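Local coordinates for 231aa long hypothetical protein-L-isoaspartate O-methyltransferase (Sulfolobus tokodaii, PDB 1VBF) that probably methylates L-isoaspartyl residues of damaged proteins, with S-adenosyl-L-methionine as methyl donor, for their repair or degradation, at residues B[1-9]-B[36-44]. Numbering follows the deposited sequence.
Sequences ASEKEEILR and YAYAHTHEA. Unlike the reference sequence in segment 1-9: A1 (reference Met).
E3, at the N-cap position of the first helix, bonds to Y38 and H40 and so ties the N-terminal end of this PCMT-family methyltransferase to the loop before strand 45-48, beside the central mixed sheet of its Rossmann-like fold. Backbone and side chain of E3 both take part. E3 N donates to Y38 O at 2.8 Å, while the N-H of S2 adds only a weak bond to the same oxygen. The carboxylate reaches past T41 to the start of a type I beta turn, H40 to E43: E3 OE2 accepts from H40 N at 2.7 Å, on its syn side but 32° out of the carboxylate plane, and T41 N makes a longer, weak bond to it. CG sits anti to the carbonyl carbon (chi1 -64°) and the chain runs extended beyond it, which carries the acid across to these amides. With an alanine in place of E3, the H40 and T41 amides would probably lose this acceptor and the start of the turn would be less firmly held. The close packing lies on the inner side. CD1 of I7 meets CG2 of T41 tip to tip, and helix 56-65 receives both side chains, I7 on L56 and I60, T41 on N57. Nearby, K4 lies alongside Y38 and points the same way, its CD over one ring face, 4.0 Å from the centroid, in a CH-pi contact. The polar ends leave the pair: K4 NZ bonds N21 O and Y38 OH bonds R25 N. The outer side is looser. A1, a methionine in the reference sequence, is exposed although its CA packs on Y38 CB; S2, H40 and H42 are exposed too. The edge of the H42 ring faces the acid, ND1 lying 4.1 Å from E3 OE1, while CB of T41 comes closer to that same oxygen, at 3.4 Å.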
loop_
_atom_site.group_PDB
_atom_site.type_symbol
_atom_site.label_atom_id
_atom_site.label_comp_id
_atom_site.label_asym_id
_atom_site.label_seq_id
_atom_site.Cartn_x
_atom_site.Cartn_y
_atom_site.Cartn_z
ATOM N N ALA B 1 29.408 28.366 -11.944
ATOM C CA ALA B 1 28.241 29.297 -12.099
ATOM C C ALA B 1 27.426 29.003 -13.387
ATOM O O ALA B 1 27.414 29.812 -14.329
ATOM C CB ALA B 1 28.755 30.757 -12.101
ATOM N N SER B 2 26.750 27.856 -13.430
ATOM C CA SER B 2 25.974 27.487 -14.606
ATOM C C SER B 2 24.524 27.872 -14.430
ATOM O O SER B 2 23.950 28.576 -15.264
ATOM C CB SER B 2 26.076 25.982 -14.860
ATOM O OG SER B 2 25.289 25.580 -15.964
ATOM N N GLU B 3 23.927 27.401 -13.343
ATOM C CA GLU B 3 22.538 27.718 -13.076
ATOM C C GLU B 3 22.482 28.927 -12.178
ATOM O O GLU B 3 21.414 29.329 -11.732
ATOM C CB GLU B 3 21.842 26.531 -12.424
ATOM C CG GLU B 3 21.786 25.325 -13.341
ATOM C CD GLU B 3 21.063 24.139 -12.732
ATOM O OE1 GLU B 3 19.868 24.287 -12.380
ATOM O OE2 GLU B 3 21.687 23.055 -12.614
ATOM N N LYS B 4 23.653 29.509 -11.940
ATOM C CA LYS B 4 23.776 30.673 -11.079
ATOM C C LYS B 4 22.966 31.885 -11.563
ATOM O O LYS B 4 22.230 32.505 -10.773
ATOM C CB LYS B 4 25.257 31.038 -10.918
ATOM C CG LYS B 4 25.546 32.121 -9.884
ATOM C CD LYS B 4 27.037 32.313 -9.692
ATOM C CE LYS B 4 27.365 33.150 -8.436
ATOM N NZ LYS B 4 27.786 34.576 -8.675
ATOM N N GLU B 5 23.098 32.209 -12.854
ATOM C CA GLU B 5 22.374 33.325 -13.462
ATOM C C GLU B 5 20.859 33.062 -13.464
ATOM O O GLU B 5 20.087 33.987 -13.250
ATOM C CB GLU B 5 22.889 33.575 -14.884
ATOM C CG GLU B 5 22.297 34.798 -15.616
ATOM C CD GLU B 5 20.865 34.582 -16.186
ATOM O OE1 GLU B 5 20.508 33.435 -16.573
ATOM O OE2 GLU B 5 20.104 35.579 -16.274
ATOM N N GLU B 6 20.428 31.819 -13.696
ATOM C CA GLU B 6 18.990 31.511 -13.669
ATOM C C GLU B 6 18.419 31.921 -12.302
ATOM O O GLU B 6 17.404 32.624 -12.208
ATOM C CB GLU B 6 18.696 30.008 -13.783
ATOM C CG GLU B 6 19.313 29.215 -14.916
ATOM C CD GLU B 6 18.730 27.781 -14.988
ATOM O OE1 GLU B 6 17.552 27.634 -15.402
ATOM O OE2 GLU B 6 19.436 26.805 -14.617
ATOM N N ILE B 7 19.079 31.432 -11.252
ATOM C CA ILE B 7 18.665 31.674 -9.886
ATOM C C ILE B 7 18.717 33.138 -9.486
ATOM O O ILE B 7 17.808 33.627 -8.803
ATOM C CB ILE B 7 19.517 30.854 -8.887
ATOM C CG1 ILE B 7 19.470 29.371 -9.250
ATOM C CG2 ILE B 7 18.977 31.025 -7.480
ATOM C CD1 ILE B 7 20.181 28.488 -8.290
ATOM N N LEU B 8 19.770 33.828 -9.924
ATOM C CA LEU B 8 19.978 35.239 -9.603
ATOM C C LEU B 8 18.897 36.118 -10.210
ATOM O O LEU B 8 18.439 37.069 -9.592
ATOM C CB LEU B 8 21.350 35.677 -10.107
ATOM C CG LEU B 8 22.048 36.899 -9.511
ATOM C CD1 LEU B 8 23.332 37.127 -10.284
ATOM C CD2 LEU B 8 21.175 38.127 -9.597
ATOM N N ARG B 9 18.492 35.793 -11.425
ATOM C CA ARG B 9 17.463 36.539 -12.141
ATOM C C ARG B 9 16.149 36.583 -11.339
ATOM O O ARG B 9 15.435 37.593 -11.317
ATOM C CB ARG B 9 17.208 35.858 -13.490
ATOM C CG ARG B 9 17.079 36.798 -14.660
ATOM C CD ARG B 9 16.552 36.080 -15.898
ATOM N NE ARG B 9 15.110 35.827 -15.826
ATOM C CZ ARG B 9 14.368 35.376 -16.840
ATOM N NH1 ARG B 9 14.926 35.118 -18.020
ATOM N NH2 ARG B 9 13.062 35.197 -16.678
ATOM N N TYR B 36 29.022 20.803 -7.689
ATOM C CA TYR B 36 27.614 21.119 -7.482
ATOM C C TYR B 36 27.414 22.514 -6.941
ATOM O O TYR B 36 26.322 22.857 -6.539
ATOM C CB TYR B 36 26.948 20.123 -6.534
ATOM C CG TYR B 36 26.868 18.707 -7.048
ATOM C CD1 TYR B 36 27.992 17.889 -7.057
ATOM C CD2 TYR B 36 25.660 18.176 -7.516
ATOM C CE1 TYR B 36 27.916 16.578 -7.517
ATOM C CE2 TYR B 36 25.576 16.862 -7.975
ATOM C CZ TYR B 36 26.711 16.073 -7.970
ATOM O OH TYR B 36 26.648 14.773 -8.409
ATOM N N ALA B 37 28.466 23.317 -6.910
ATOM C CA ALA B 37 28.326 24.671 -6.402
ATOM C C ALA B 37 27.171 25.401 -7.116
ATOM O O ALA B 37 26.299 26.012 -6.479
ATOM C CB ALA B 37 29.627 25.432 -6.593
ATOM N N TYR B 38 27.157 25.334 -8.441
ATOM C CA TYR B 38 26.121 26.008 -9.188
ATOM C C TYR B 38 25.521 25.175 -10.327
ATOM O O TYR B 38 24.999 25.726 -11.322
ATOM C CB TYR B 38 26.648 27.356 -9.680
ATOM C CG TYR B 38 27.024 28.270 -8.540
ATOM C CD1 TYR B 38 28.313 28.259 -8.008
ATOM C CD2 TYR B 38 26.075 29.108 -7.942
ATOM C CE1 TYR B 38 28.654 29.063 -6.902
ATOM C CE2 TYR B 38 26.400 29.913 -6.833
ATOM C CZ TYR B 38 27.692 29.884 -6.318
ATOM O OH TYR B 38 28.013 30.649 -5.210
ATOM N N ALA B 39 25.572 23.845 -10.153
ATOM C CA ALA B 39 25.022 22.893 -11.124
ATOM C C ALA B 39 24.202 21.834 -10.375
ATOM O O ALA B 39 24.578 21.437 -9.270
ATOM C CB ALA B 39 26.140 22.241 -11.898
ATOM N N HIS B 40 23.099 21.374 -10.967
ATOM C CA HIS B 40 22.237 20.376 -10.318
ATOM C C HIS B 40 21.582 21.053 -9.146
ATOM O O HIS B 40 21.270 20.452 -8.124
ATOM C CB HIS B 40 23.057 19.174 -9.862
ATOM C CG HIS B 40 23.708 18.461 -10.999
ATOM N ND1 HIS B 40 22.988 17.718 -11.910
ATOM C CD2 HIS B 40 24.983 18.485 -11.454
ATOM C CE1 HIS B 40 23.791 17.318 -12.881
ATOM N NE2 HIS B 40 25.006 17.772 -12.631
ATOM N N THR B 41 21.355 22.334 -9.354
ATOM C CA THR B 41 20.768 23.224 -8.384
ATOM C C THR B 41 19.496 22.770 -7.646
ATOM O O THR B 41 19.122 23.346 -6.614
ATOM C CB THR B 41 20.587 24.563 -9.088
ATOM O OG1 THR B 41 21.759 25.347 -8.852
ATOM C CG2 THR B 41 19.372 25.296 -8.621
ATOM N N HIS B 42 18.854 21.720 -8.146
ATOM C CA HIS B 42 17.625 21.240 -7.537
ATOM C C HIS B 42 17.831 20.059 -6.609
ATOM O O HIS B 42 16.886 19.591 -5.988
ATOM C CB HIS B 42 16.582 20.887 -8.613
ATOM C CG HIS B 42 16.013 22.077 -9.332
ATOM N ND1 HIS B 42 16.680 22.721 -10.354
ATOM C CD2 HIS B 42 14.851 22.756 -9.162
ATOM C CE1 HIS B 42 15.955 23.741 -10.780
ATOM N NE2 HIS B 42 14.840 23.788 -10.074
ATOM N N GLU B 43 19.054 19.569 -6.495
ATOM C CA GLU B 43 19.279 18.443 -5.609
ATOM C C GLU B 43 19.877 18.815 -4.256
ATOM O O GLU B 43 20.587 19.806 -4.127
ATOM C CB GLU B 43 20.211 17.451 -6.248
ATOM C CG GLU B 43 19.818 16.997 -7.594
ATOM C CD GLU B 43 20.869 16.073 -8.147
ATOM O OE1 GLU B 43 21.121 15.013 -7.524
ATOM O OE2 GLU B 43 21.454 16.420 -9.196
ATOM N N ALA B 44 19.595 17.985 -3.256
ATOM C CA ALA B 44 20.116 18.172 -1.909
ATOM C C ALA B 44 21.409 17.395 -1.908
ATOM O O ALA B 44 21.455 16.291 -2.433
ATOM C CB ALA B 44 19.165 17.602 -0.881
#